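Local coordinates for protein N-acetylmuramoyl-l-alanine amidase (Bartonella henselae, PDB 3NE8) that probably hydrolyses, as a zinc-dependent amidase, the bond joining N-acetylmuramic acid to L-alanine in peptidoglycan, remodelling the cell wall during division, at residues A[8-13]-A[52-57]; A[77-82]-A[185-190]; A[26-31]-A[81-86]. All blocks are in the same frame, centred on the assembly; numbering follows the deposited sequence.

Interaction 1: residues A[8-13]-A[52-57]. With ZN (zinc ion), chain B.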
ATOM      1  N   VAL A   8       9.989  13.582  -8.322  1.00  7.71           N
ATOM      2  CA  VAL A   8      11.347  13.987  -8.627  1.00  7.42           C
ATOM      3  C   VAL A   8      12.148  12.758  -8.995  1.00  7.32           C
ATOM      4  O   VAL A   8      12.131  11.753  -8.265  1.00  8.50           O
ATOM      5  CB  VAL A   8      11.981  14.751  -7.448  1.00  8.75           C
ATOM      6  CG1 VAL A   8      13.483  14.969  -7.685  1.00  9.99           C
ATOM      7  CG2 VAL A   8      11.269  16.092  -7.278  1.00 10.42           C
ATOM      8  N   LEU A   9      12.802  12.830 -10.152  1.00  7.79           N
ATOM      9  CA  LEU A   9      13.670  11.778 -10.650  1.00  7.31           C
ATOM     10  C   LEU A   9      15.116  12.201 -10.477  1.00  8.16           C
ATOM     11  O   LEU A   9      15.486  13.326 -10.824  1.00  8.62           O
ATOM     12  CB  LEU A   9      13.409  11.503 -12.128  1.00  9.08           C
ATOM     13  CG  LEU A   9      11.955  11.217 -12.491  1.00  7.88           C
ATOM     14  CD1 LEU A   9      11.798  10.983 -13.984  1.00  9.80           C
ATOM     15  CD2 LEU A   9      11.404  10.033 -11.712  1.00  9.85           C
ATOM     16  N   ASP A  10      15.932  11.289  -9.965  1.00  7.80           N
ATOM     17  CA  ASP A  10      17.337  11.547  -9.710  1.00  8.15           C
ATOM     18  C   ASP A  10      18.205  10.654 -10.582  1.00  7.71           C
ATOM     19  O   ASP A  10      18.398   9.474 -10.282  1.00  8.77           O
ATOM     20  CB  ASP A  10      17.652  11.273  -8.235  1.00  8.91           C
ATOM     21  CG  ASP A  10      19.127  11.391  -7.931  1.00  8.77           C
ATOM     22  OD1 ASP A  10      19.715  12.415  -8.338  1.00  8.85           O
ATOM     23  OD2 ASP A  10      19.710  10.465  -7.316  1.00  9.21           O
ATOM     24  N   PRO A  11      18.749  11.208 -11.680  1.00  8.03           N
ATOM     25  CA  PRO A  11      19.683  10.410 -12.486  1.00  8.46           C
ATOM     26  C   PRO A  11      20.999  10.235 -11.727  1.00  8.47           C
ATOM     27  O   PRO A  11      21.719  11.210 -11.483  1.00  8.64           O
ATOM     28  CB  PRO A  11      19.891  11.258 -13.755  1.00 10.15           C
ATOM     29  CG  PRO A  11      18.842  12.338 -13.711  1.00  9.86           C
ATOM     30  CD  PRO A  11      18.529  12.547 -12.257  1.00  9.78           C
ATOM     31  N   GLY A  12      21.296   9.003 -11.322  1.00  8.22           N
ATOM     32  CA  GLY A  12      22.488   8.754 -10.528  1.00 10.05           C
ATOM     33  C   GLY A  12      23.761   9.272 -11.176  1.00  8.64           C
ATOM     34  O   GLY A  12      23.903   9.270 -12.407  1.00  8.92           O
ATOM     35  N   HIS A  13      24.696   9.709 -10.331  1.00  8.46           N
ATOM     36  CA  HIS A  13      26.029  10.136 -10.764  1.00  8.92           C
ATOM     37  C   HIS A  13      25.934  11.408 -11.586  1.00  9.93           C
ATOM     38  O   HIS A  13      24.972  12.157 -11.422  1.00  9.70           O
ATOM     39  CB  HIS A  13      26.771   8.972 -11.432  1.00  9.83           C
ATOM     40  CG  HIS A  13      26.654   7.720 -10.630  1.00  9.71           C
ATOM     41  ND1 HIS A  13      27.405   7.490  -9.496  1.00 10.52           N
ATOM     42  CD2 HIS A  13      25.767   6.701 -10.707  1.00  9.63           C
ATOM     43  CE1 HIS A  13      27.010   6.360  -8.932  1.00 10.59           C
ATOM     44  NE2 HIS A  13      26.016   5.861  -9.648  1.00 10.29           N
ATOM     45  N   ALA A  52      10.074  16.716 -12.016  1.00  9.20           N
ATOM     46  CA  ALA A  52      11.324  17.458 -12.063  1.00 10.37           C
ATOM     47  C   ALA A  52      12.472  16.471 -11.935  1.00  8.94           C
ATOM     48  O   ALA A  52      12.315  15.395 -11.351  1.00  9.40           O
ATOM     49  CB  ALA A  52      11.391  18.497 -10.954  1.00 12.93           C
ATOM     50  N   LEU A  53      13.616  16.826 -12.502  1.00  9.53           N
ATOM     51  CA  LEU A  53      14.840  16.051 -12.365  1.00  8.34           C
ATOM     52  C   LEU A  53      15.817  16.777 -11.431  1.00  8.92           C
ATOM     53  O   LEU A  53      15.878  18.013 -11.436  1.00 10.18           O
ATOM     54  CB  LEU A  53      15.492  15.845 -13.738  1.00  9.23           C
ATOM     55  CG  LEU A  53      15.075  14.606 -14.532  1.00 10.56           C
ATOM     56  CD1 LEU A  53      13.564  14.547 -14.781  1.00 10.37           C
ATOM     57  CD2 LEU A  53      15.833  14.533 -15.852  1.00 11.66           C
ATOM     58  N   THR A  54      16.581  16.028 -10.639  1.00  8.55           N
ATOM     59  CA  THR A  54      17.619  16.651  -9.819  1.00  8.34           C
ATOM     60  C   THR A  54      18.687  17.328 -10.689  1.00  9.06           C
ATOM     61  O   THR A  54      19.236  18.354 -10.306  1.00  9.31           O
ATOM     62  CB  THR A  54      18.286  15.640  -8.880  1.00  8.24           C
ATOM     63  OG1 THR A  54      18.800  14.568  -9.665  1.00  8.37           O
ATOM     64  CG2 THR A  54      17.282  15.109  -7.846  1.00  8.39           C
ATOM     65  N   ARG A  55      19.020  16.697 -11.813  1.00  8.85           N
ATOM     66  CA  ARG A  55      19.880  17.278 -12.840  1.00  9.21           C
ATOM     67  C   ARG A  55      19.287  16.924 -14.185  1.00  9.19           C
ATOM     68  O   ARG A  55      18.763  15.819 -14.378  1.00  9.46           O
ATOM     69  CB  ARG A  55      21.312  16.742 -12.756  1.00  9.93           C
ATOM     70  CG  ARG A  55      21.454  15.254 -13.096  1.00 10.28           C
ATOM     71  CD  ARG A  55      22.884  14.776 -12.918  1.00 11.07           C
ATOM     72  NE  ARG A  55      23.071  13.344 -13.167  1.00  9.94           N
ATOM     73  CZ  ARG A  55      23.476  12.818 -14.321  1.00  8.24           C
ATOM     74  NH1 ARG A  55      23.707  13.602 -15.369  1.00  9.79           N
ATOM     75  NH2 ARG A  55      23.661  11.512 -14.429  1.00  8.78           N
ATOM     76  N   ASP A  56      19.356  17.878 -15.111  1.00  9.88           N
ATOM     77  CA  ASP A  56      18.981  17.637 -16.502  1.00 11.48           C
ATOM     78  C   ASP A  56      20.139  18.035 -17.407  1.00 10.26           C
ATOM     79  O   ASP A  56      19.959  18.617 -18.484  1.00 12.02           O
ATOM     80  CB  ASP A  56      17.695  18.372 -16.872  1.00 11.18           C
ATOM     81  CG  ASP A  56      17.029  17.801 -18.110  1.00 10.38           C
ATOM     82  OD1 ASP A  56      16.118  18.467 -18.629  1.00 12.08           O
ATOM     83  OD2 ASP A  56      17.424  16.707 -18.572  1.00 11.41           O
ATOM     84  N   SER A  57      21.335  17.706 -16.944  1.00 11.08           N
ATOM     85  CA  SER A  57      22.579  17.974 -17.642  1.00 10.54           C
ATOM     86  C   SER A  57      23.655  17.169 -16.942  1.00 10.10           C
ATOM     87  O   SER A  57      23.398  16.521 -15.915  1.00 10.58           O
ATOM     88  CB  SER A  57      22.923  19.458 -17.579  1.00 13.20           C
ATOM     89  OG  SER A  57      23.198  19.856 -16.250  1.00 14.29           O
TER
HETATM   90 ZN    ZN B   1      24.901   4.064  -9.216  0.71  8.97          ZN
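Leu-9 is held by Ala-52 and Thr-54 through its backbone. Leu-9 N donates to Ala-52 O at 2.9 Å. Thr-54 N donates to Leu-9 O at 2.9 Å, just after strand 49-53 has ended. The CA atoms of Val-8 and Leu-53 also lie close to the carbonyl oxygens of Ala-52 and Leu-9, as is usual in parallel pairs.

The apolar contacts fall on two faces of the sheet. Leu-9 CB meets Leu-53 CD1 at 4.0 Å on one face. On the other, Val-8 CG1 rests against Thr-54 CG2 at 3.8 Å, the two side chains at about a right angle. These strands are the first and last elements of a beta-alpha-beta unit, with helix 28-45 between them. Strand 49-53 forms one border of the sheet within this chain.

The polar side-chain bonds follow the last paired residues, Leu-9 and Leu-53. Thr-54 OG1 donates to Asp-10 OD1 at 2.7 Å; Asp-10 OD1 accepts on its anti lone pair, the one turned away from OD2. Thr-54 OG1 sits between its own backbone N and carbonyl carbon (chi1 56°), which points it at the carboxylate. Asp-10 OD1 also forms a salt bridge with Arg-66. Arg-55 reaches along the loop with its chain extended from CG to NE. Arg-55 NE donates to Pro-11 O at 3.0 Å, and Arg-55 NH2 to Gly-12 O at 3.0 Å. Both donors stand above the carbonyl planes, but Gly-12 O lies in the guanidinium plane. Pro-11 CB covers one guanidinium face. Arg-55 NH1 binds Ser-57 O, and NH2 also bonds Lys-29 O, so all three guanidinium nitrogens are bonded. The chain that Arg-55 holds, the end of strand 5-11 and Gly-12, runs on to His-13, whose NE2 binds zinc at 2.2 Å and whose ND1 is hydrogen-bonded to Asp-17.

Interaction 2: residues A[77-82]-A[185-190]; sequences LFISIH and PSVLIE. With ZN (zinc ion), chain B.
Ile-79 packs between Val-187 and Ile-189 on one face of the sheet. Ile-79 CG2 touches Ile-189 CD1 at 3.7 Å. Ile-79 CG1 lies 4.2 Å from Val-187 CG2, with the two side chains alongside each other and pointing the same way. Toward the start of the strands, Leu-77 CD1 lies 3.6 Å from Pro-185 O, with the Pro-185 ring a little farther off.

The backbones form a regular parallel ladder. Five hydrogen bonds run from Phe-78 N to Pro-185 O at one end to His-82 N and Ile-189 O at the other. The strand axes are 23° apart.

Phe-78, Ser-186, Ser-80, Leu-188, His-82 and Glu-190 lie on the opposite face. Ser-186 OG approaches Phe-78 CD2 at 3.6 Å but is hydrogen-bonded to Val-184 O. The His-82 and Leu-188 side chains cross at about a right angle, with His-82 CD2 3.6 Å from Leu-188 CG. With CG beside the backbone N (chi1 -72°), the ring folds back along its own strand. There His-82 NE2 donates to Ser-80 OG at 3.0 Å, close to the ring plane. Ser-80 OG is bonded in turn to Asp-10, a second-shell link that, with the metal bond, holds the ring's rotation. His-82 ND1 binds zinc at 2.2 Å. Glu-190 bends at chi2, bringing OE1 to 3.4 Å from His-82 CB, and this oxygen accepts from Asp-84 N.

Both strands are interior to the mixed sheet. Strand 5-11 flanks 77-82, and antiparallel strand 94-99 flanks 186-190. Phe-151 of helix 135-161, and Ile-220 and Met-212 of helix 206-227, cover the face of Ile-79 and Ile-189.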
ATOM      1  N   LEU A  77       7.003  11.787  -4.325  1.00  8.92           N
ATOM      2  CA  LEU A  77       7.747  10.566  -4.607  1.00  8.13           C
ATOM      3  C   LEU A  77       9.089  10.969  -5.195  1.00  8.25           C
ATOM      4  O   LEU A  77       9.165  11.906  -5.999  1.00  9.02           O
ATOM      5  CB  LEU A  77       6.976   9.691  -5.607  1.00  9.33           C
ATOM      6  CG  LEU A  77       7.646   8.392  -6.065  1.00  9.35           C
ATOM      7  CD1 LEU A  77       7.909   7.426  -4.908  1.00 11.01           C
ATOM      8  CD2 LEU A  77       6.806   7.717  -7.138  1.00 11.72           C
ATOM      9  N   PHE A  78      10.135  10.250  -4.806  1.00  7.69           N
ATOM     10  CA  PHE A  78      11.506  10.466  -5.249  1.00  7.58           C
ATOM     11  C   PHE A  78      12.054   9.129  -5.730  1.00  7.89           C
ATOM     12  O   PHE A  78      11.978   8.126  -5.008  1.00  9.02           O
ATOM     13  CB  PHE A  78      12.340  10.998  -4.081  1.00  8.35           C
ATOM     14  CG  PHE A  78      13.801  11.173  -4.392  1.00  9.02           C
ATOM     15  CD1 PHE A  78      14.243  12.233  -5.170  1.00  9.36           C
ATOM     16  CD2 PHE A  78      14.742  10.273  -3.905  1.00 12.07           C
ATOM     17  CE1 PHE A  78      15.600  12.416  -5.440  1.00 10.46           C
ATOM     18  CE2 PHE A  78      16.092  10.431  -4.187  1.00 13.13           C
ATOM     19  CZ  PHE A  78      16.523  11.516  -4.954  1.00 10.72           C
ATOM     20  N   ILE A  79      12.592   9.106  -6.948  1.00  7.88           N
ATOM     21  CA  ILE A  79      13.139   7.891  -7.540  1.00  7.45           C
ATOM     22  C   ILE A  79      14.566   8.153  -8.001  1.00  7.64           C
ATOM     23  O   ILE A  79      14.791   8.989  -8.884  1.00  7.90           O
ATOM     24  CB  ILE A  79      12.293   7.428  -8.749  1.00  7.86           C
ATOM     25  CG1 ILE A  79      10.823   7.217  -8.350  1.00  9.29           C
ATOM     26  CG2 ILE A  79      12.882   6.161  -9.341  1.00  9.70           C
ATOM     27  CD1 ILE A  79       9.904   6.914  -9.523  1.00 10.95           C
ATOM     28  N   SER A  80      15.521   7.454  -7.402  1.00  7.97           N
ATOM     29  CA  SER A  80      16.908   7.557  -7.829  1.00  7.93           C
ATOM     30  C   SER A  80      17.201   6.410  -8.781  1.00  8.49           C
ATOM     31  O   SER A  80      16.923   5.241  -8.474  1.00 10.19           O
ATOM     32  CB  SER A  80      17.843   7.510  -6.624  1.00  8.37           C
ATOM     33  OG  SER A  80      19.185   7.809  -7.001  1.00  9.22           O
ATOM     34  N   ILE A  81      17.763   6.750  -9.937  1.00  8.47           N
ATOM     35  CA  ILE A  81      17.918   5.825 -11.056  1.00  8.96           C
ATOM     36  C   ILE A  81      19.392   5.474 -11.243  1.00  7.98           C
ATOM     37  O   ILE A  81      20.231   6.373 -11.371  1.00  8.43           O
ATOM     38  CB  ILE A  81      17.382   6.493 -12.339  1.00  8.74           C
ATOM     39  CG1 ILE A  81      15.880   6.775 -12.203  1.00  9.92           C
ATOM     40  CG2 ILE A  81      17.689   5.656 -13.583  1.00  9.48           C
ATOM     41  CD1 ILE A  81      15.362   7.867 -13.097  1.00 12.80           C
ATOM     42  N   HIS A  82      19.690   4.173 -11.252  1.00  8.19           N
ATOM     43  CA  HIS A  82      21.054   3.652 -11.270  1.00  8.57           C
ATOM     44  C   HIS A  82      21.235   2.489 -12.226  1.00  8.87           C
ATOM     45  O   HIS A  82      20.260   1.864 -12.648  1.00 10.10           O
ATOM     46  CB  HIS A  82      21.472   3.248  -9.852  1.00  8.99           C
ATOM     47  CG  HIS A  82      21.703   4.431  -8.979  1.00  8.29           C
ATOM     48  ND1 HIS A  82      22.960   4.950  -8.765  1.00  9.32           N
ATOM     49  CD2 HIS A  82      20.833   5.275  -8.373  1.00  9.81           C
ATOM     50  CE1 HIS A  82      22.857   6.044  -8.029  1.00 10.47           C
ATOM     51  NE2 HIS A  82      21.580   6.260  -7.775  1.00 10.35           N
ATOM     52  N   PRO A 185       8.533   9.818   0.133  1.00  9.09           N
ATOM     53  CA  PRO A 185       8.723   8.398  -0.183  1.00  9.07           C
ATOM     54  C   PRO A 185       9.804   8.272  -1.248  1.00  8.64           C
ATOM     55  O   PRO A 185       9.757   9.023  -2.233  1.00  8.98           O
ATOM     56  CB  PRO A 185       7.349   7.975  -0.725  1.00  8.80           C
ATOM     57  CG  PRO A 185       6.394   8.911  -0.034  1.00 10.62           C
ATOM     58  CD  PRO A 185       7.123  10.233   0.011  1.00 10.22           C
ATOM     59  N   SER A 186      10.754   7.356  -1.063  1.00  8.66           N
ATOM     60  CA  SER A 186      11.953   7.294  -1.892  1.00  8.80           C
ATOM     61  C   SER A 186      12.336   5.861  -2.195  1.00  8.56           C
ATOM     62  O   SER A 186      12.354   5.009  -1.284  1.00  9.12           O
ATOM     63  CB  SER A 186      13.134   7.966  -1.167  1.00  8.96           C
ATOM     64  OG  SER A 186      12.889   9.341  -0.911  1.00  9.59           O
ATOM     65  N   VAL A 187      12.674   5.595  -3.457  1.00  7.97           N
ATOM     66  CA  VAL A 187      13.238   4.311  -3.835  1.00  8.40           C
ATOM     67  C   VAL A 187      14.430   4.529  -4.752  1.00  8.15           C
ATOM     68  O   VAL A 187      14.541   5.571  -5.420  1.00  8.71           O
ATOM     69  CB  VAL A 187      12.208   3.388  -4.548  1.00  8.52           C
ATOM     70  CG1 VAL A 187      10.992   3.133  -3.660  1.00 10.16           C
ATOM     71  CG2 VAL A 187      11.787   3.955  -5.905  1.00 10.41           C
ATOM     72  N   LEU A 188      15.301   3.530  -4.811  1.00  8.68           N
ATOM     73  CA  LEU A 188      16.409   3.505  -5.748  1.00  8.55           C
ATOM     74  C   LEU A 188      16.175   2.339  -6.695  1.00  9.28           C
ATOM     75  O   LEU A 188      16.024   1.191  -6.261  1.00  9.83           O
ATOM     76  CB  LEU A 188      17.741   3.365  -5.002  1.00  9.85           C
ATOM     77  CG  LEU A 188      19.018   3.425  -5.846  1.00  9.18           C
ATOM     78  CD1 LEU A 188      20.167   3.980  -5.017  1.00 12.43           C
ATOM     79  CD2 LEU A 188      19.378   2.080  -6.447  1.00 11.37           C
ATOM     80  N   ILE A 189      16.104   2.625  -7.988  1.00  9.35           N
ATOM     81  CA  ILE A 189      15.858   1.581  -8.975  1.00  8.96           C
ATOM     82  C   ILE A 189      17.115   1.322  -9.771  1.00  8.91           C
ATOM     83  O   ILE A 189      17.682   2.243 -10.365  1.00  9.86           O
ATOM     84  CB  ILE A 189      14.724   1.952  -9.935  1.00  9.16           C
ATOM     85  CG1 ILE A 189      13.431   2.169  -9.147  1.00 10.74           C
ATOM     86  CG2 ILE A 189      14.538   0.864 -10.993  1.00 11.58           C
ATOM     87  CD1 ILE A 189      12.232   2.528 -10.004  1.00 12.39           C
ATOM     88  N   GLU A 190      17.587   0.080  -9.739  1.00 10.22           N
ATOM     89  CA  GLU A 190      18.633  -0.353 -10.655  1.00 10.65           C
ATOM     90  C   GLU A 190      17.924  -0.816 -11.906  1.00 11.69           C
ATOM     91  O   GLU A 190      17.173  -1.794 -11.878  1.00 12.20           O
ATOM     92  CB  GLU A 190      19.453  -1.504 -10.070  1.00 12.65           C
ATOM     93  CG  GLU A 190      20.260  -1.135  -8.842  1.00 12.96           C
ATOM     94  CD  GLU A 190      21.496  -0.305  -9.133  1.00 12.93           C
ATOM     95  OE1 GLU A 190      21.870  -0.134 -10.314  1.00 11.99           O
ATOM     96  OE2 GLU A 190      22.107   0.176  -8.147  1.00 13.95           O
TER
HETATM   97 ZN    ZN B   1      24.901   4.064  -9.216  0.71  8.97          ZN

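Interaction 3: residues A[26-31]-A[81-86]. With ZN (zinc ion), chain B.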
ATOM      1  N   ILE A  26      30.038   2.481 -22.437  1.00 13.09           N
ATOM      2  CA  ILE A  26      28.880   3.227 -21.965  1.00 13.34           C
ATOM      3  C   ILE A  26      28.988   3.518 -20.459  1.00 12.45           C
ATOM      4  O   ILE A  26      29.395   2.651 -19.675  1.00 14.23           O
ATOM      5  CB  ILE A  26      27.568   2.486 -22.303  1.00 13.54           C
ATOM      6  CG1 ILE A  26      26.356   3.387 -22.048  1.00 14.53           C
ATOM      7  CG2 ILE A  26      27.473   1.172 -21.529  1.00 14.59           C
ATOM      8  CD1 ILE A  26      25.083   2.855 -22.675  1.00 22.54           C
ATOM      9  N   LEU A  27      28.616   4.735 -20.062  1.00 11.84           N
ATOM     10  CA  LEU A  27      28.730   5.167 -18.669  1.00 11.60           C
ATOM     11  C   LEU A  27      27.384   5.241 -17.972  1.00 10.14           C
ATOM     12  O   LEU A  27      26.404   5.754 -18.527  1.00 10.61           O
ATOM     13  CB  LEU A  27      29.377   6.551 -18.587  1.00 12.36           C
ATOM     14  CG  LEU A  27      30.839   6.667 -19.014  1.00 13.61           C
ATOM     15  CD1 LEU A  27      31.303   8.111 -18.890  1.00 15.75           C
ATOM     16  CD2 LEU A  27      31.693   5.758 -18.152  1.00 16.32           C
ATOM     17  N   GLU A  28      27.360   4.766 -16.733  1.00  9.95           N
ATOM     18  CA  GLU A  28      26.168   4.835 -15.911  1.00  9.26           C
ATOM     19  C   GLU A  28      25.569   6.243 -15.888  1.00  9.54           C
ATOM     20  O   GLU A  28      24.356   6.394 -16.033  1.00  9.40           O
ATOM     21  CB  GLU A  28      26.476   4.359 -14.492  1.00  9.53           C
ATOM     22  CG  GLU A  28      25.269   4.371 -13.584  1.00  9.66           C
ATOM     23  CD  GLU A  28      25.589   3.916 -12.185  1.00 10.54           C
ATOM     24  OE1 GLU A  28      26.779   3.704 -11.865  1.00 11.43           O
ATOM     25  OE2 GLU A  28      24.629   3.795 -11.397  1.00  9.96           O
ATOM     26  N   LYS A  29      26.398   7.274 -15.739  1.00  8.98           N
ATOM     27  CA  LYS A  29      25.849   8.623 -15.626  1.00  9.38           C
ATOM     28  C   LYS A  29      25.055   9.024 -16.862  1.00  8.98           C
ATOM     29  O   LYS A  29      24.128   9.832 -16.768  1.00  9.72           O
ATOM     30  CB  LYS A  29      26.948   9.658 -15.344  1.00  9.66           C
ATOM     31  CG  LYS A  29      27.928   9.899 -16.486  1.00 10.21           C
ATOM     32  CD  LYS A  29      28.704  11.188 -16.266  1.00 10.79           C
ATOM     33  CE  LYS A  29      29.750  11.421 -17.347  1.00 12.03           C
ATOM     34  NZ  LYS A  29      30.386  12.766 -17.176  1.00 11.98           N
ATOM     35  N   ASP A  30      25.425   8.484 -18.017  1.00  9.45           N
ATOM     36  CA  ASP A  30      24.692   8.799 -19.240  1.00  9.48           C
ATOM     37  C   ASP A  30      23.421   7.969 -19.384  1.00  9.48           C
ATOM     38  O   ASP A  30      22.389   8.467 -19.828  1.00 10.14           O
ATOM     39  CB  ASP A  30      25.589   8.637 -20.470  1.00 11.48           C
ATOM     40  CG  ASP A  30      26.770   9.610 -20.472  1.00 13.47           C
ATOM     41  OD1 ASP A  30      26.611  10.758 -20.016  1.00 15.27           O
ATOM     42  OD2 ASP A  30      27.862   9.210 -20.924  1.00 18.21           O
ATOM     43  N   VAL A  31      23.496   6.702 -18.997  1.00  9.38           N
ATOM     44  CA  VAL A  31      22.336   5.826 -19.020  1.00  9.52           C
ATOM     45  C   VAL A  31      21.258   6.336 -18.064  1.00  8.74           C
ATOM     46  O   VAL A  31      20.069   6.327 -18.396  1.00  9.30           O
ATOM     47  CB  VAL A  31      22.726   4.376 -18.620  1.00 10.51           C
ATOM     48  CG1 VAL A  31      21.483   3.507 -18.390  1.00 14.65           C
ATOM     49  CG2 VAL A  31      23.638   3.758 -19.666  1.00 15.61           C
ATOM     50  N   ILE A  81      17.763   6.750  -9.937  1.00  8.47           N
ATOM     51  CA  ILE A  81      17.918   5.825 -11.056  1.00  8.96           C
ATOM     52  C   ILE A  81      19.392   5.474 -11.243  1.00  7.98           C
ATOM     53  O   ILE A  81      20.231   6.373 -11.371  1.00  8.43           O
ATOM     54  CB  ILE A  81      17.382   6.493 -12.339  1.00  8.74           C
ATOM     55  CG1 ILE A  81      15.880   6.775 -12.203  1.00  9.92           C
ATOM     56  CG2 ILE A  81      17.689   5.656 -13.583  1.00  9.48           C
ATOM     57  CD1 ILE A  81      15.362   7.867 -13.097  1.00 12.80           C
ATOM     58  N   HIS A  82      19.690   4.173 -11.252  1.00  8.19           N
ATOM     59  CA  HIS A  82      21.054   3.652 -11.270  1.00  8.57           C
ATOM     60  C   HIS A  82      21.235   2.489 -12.226  1.00  8.87           C
ATOM     61  O   HIS A  82      20.260   1.864 -12.648  1.00 10.10           O
ATOM     62  CB  HIS A  82      21.472   3.248  -9.852  1.00  8.99           C
ATOM     63  CG  HIS A  82      21.703   4.431  -8.979  1.00  8.29           C
ATOM     64  ND1 HIS A  82      22.960   4.950  -8.765  1.00  9.32           N
ATOM     65  CD2 HIS A  82      20.833   5.275  -8.373  1.00  9.81           C
ATOM     66  CE1 HIS A  82      22.857   6.044  -8.029  1.00 10.47           C
ATOM     67  NE2 HIS A  82      21.580   6.260  -7.775  1.00 10.35           N
ATOM     68  N   ALA A  83      22.493   2.230 -12.572  1.00  9.18           N
ATOM     69  CA  ALA A  83      22.878   1.060 -13.351  1.00 10.33           C
ATOM     70  C   ALA A  83      24.299   0.674 -12.940  1.00 11.02           C
ATOM     71  O   ALA A  83      25.266   0.888 -13.672  1.00 12.28           O
ATOM     72  CB  ALA A  83      22.792   1.349 -14.840  1.00 12.39           C
ATOM     73  N   ASP A  84      24.412   0.113 -11.744  1.00 11.01           N
ATOM     74  CA  ASP A  84      25.697  -0.043 -11.088  1.00 11.92           C
ATOM     75  C   ASP A  84      26.435  -1.322 -11.426  1.00 12.66           C
ATOM     76  O   ASP A  84      25.906  -2.226 -12.068  1.00 12.49           O
ATOM     77  CB  ASP A  84      25.494   0.026  -9.576  1.00 13.30           C
ATOM     78  CG  ASP A  84      25.183   1.426  -9.116  1.00 15.31           C
ATOM     79  OD1 ASP A  84      26.079   2.286  -9.251  1.00 16.37           O
ATOM     80  OD2 ASP A  84      24.054   1.685  -8.655  1.00 14.80           O
ATOM     81  N   THR A  85      27.685  -1.372 -10.994  1.00 14.13           N
ATOM     82  CA  THR A  85      28.435  -2.614 -10.981  0.53 16.79           C
ATOM     83  C   THR A  85      28.259  -3.240  -9.604  1.00 21.78           C
ATOM     84  O   THR A  85      28.364  -2.544  -8.592  1.00 24.63           O
ATOM     85  CB  THR A  85      29.930  -2.367 -11.237  0.53 21.68           C
ATOM     86  OG1 THR A  85      30.141  -2.133 -12.633  0.53 22.86           O
ATOM     87  CG2 THR A  85      30.754  -3.571 -10.805  0.53 23.09           C
ATOM     88  N   ILE A  86      27.963  -4.534  -9.561  1.00 21.30           N
ATOM     89  CA  ILE A  86      27.868  -5.238  -8.281  1.00 22.24           C
ATOM     90  C   ILE A  86      28.950  -6.302  -8.233  1.00 30.72           C
ATOM     91  O   ILE A  86      29.561  -6.621  -9.256  1.00 26.60           O
ATOM     92  CB  ILE A  86      26.462  -5.833  -7.994  1.00 23.67           C
ATOM     93  CG1 ILE A  86      25.895  -6.546  -9.218  1.00 25.96           C
ATOM     94  CG2 ILE A  86      25.503  -4.743  -7.524  1.00 26.09           C
ATOM     95  CD1 ILE A  86      24.542  -7.190  -8.960  1.00 25.89           C
TER
HETATM   96 ZN    ZN B   1      24.901   4.064  -9.216  0.71  8.97          ZN
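Glu-28 OE2 does two jobs at once: it binds zinc at 2.2 Å and accepts a hydrogen bond from Ala-83 N at 2.9 Å. The N-H points almost straight at the oxygen (166°) but meets it from above the carboxylate plane. The metal and a backbone amide thus hold the same oxygen.

Glu-28 is the first residue of helix 28-45, right after the N-cap Leu-27. Its chain is fully extended, with CG anti to the backbone N (chi1 -179°), and reaches from the helix to the end of strand 77-82. The aliphatic part lies against Ala-83, with Glu-28 CG 4.1 Å from Ala-83 CB. One turn on, Val-31 CG1 reaches Ala-83 CB at 4.4 Å. Ala-83 O is buried here and has no polar partner in the model.

Asp-84 comes to the metal from the loop after the strand. Its grip is lopsided: Asp-84 OD1 is 2.1 Å from zinc and Asp-84 OD2 2.6 Å. Glu-28 binds through one oxygen, while its OE1 is hydrogen-bonded to Ala-20 N. The two carboxylate planes are 85° apart. Asp-84 OD1 and Glu-28 OE2 approach to 3.0 Å as ligands of one ion, without a hydrogen bond between them.

His-82 and His-13 also bind the zinc. The metal probably offsets the closeness of several acidic groups. Glu-115 of helix 106-116 takes a further coordination position, consistent with a switched-off state of an enzyme expected to use this zinc in catalysis.

The three contacts converge on one zinc ion at the C-terminal ends of strands 5-11 and 77-82. Interaction 1 supplies His-13, interaction 2 His-82, and interaction 3 adds Glu-28 and Asp-84. The ligand atoms His-13 NE2 and Glu-28 OE2 are 3.0 Å apart. Interactions 1 and 2 are adjacent in the sheet: Asp-10 OD2 lies 2.7 Å from Ser-80 OG, a probable hydrogen bond. Ile-81 joins interactions 1 and 3, with Gly-12 N 2.8 Å from Ile-81 O. Interactions 2 and 3 share Ile-81 and His-82. Glu-190 OE1 also ties them, at 2.9 Å from Asp-84 N.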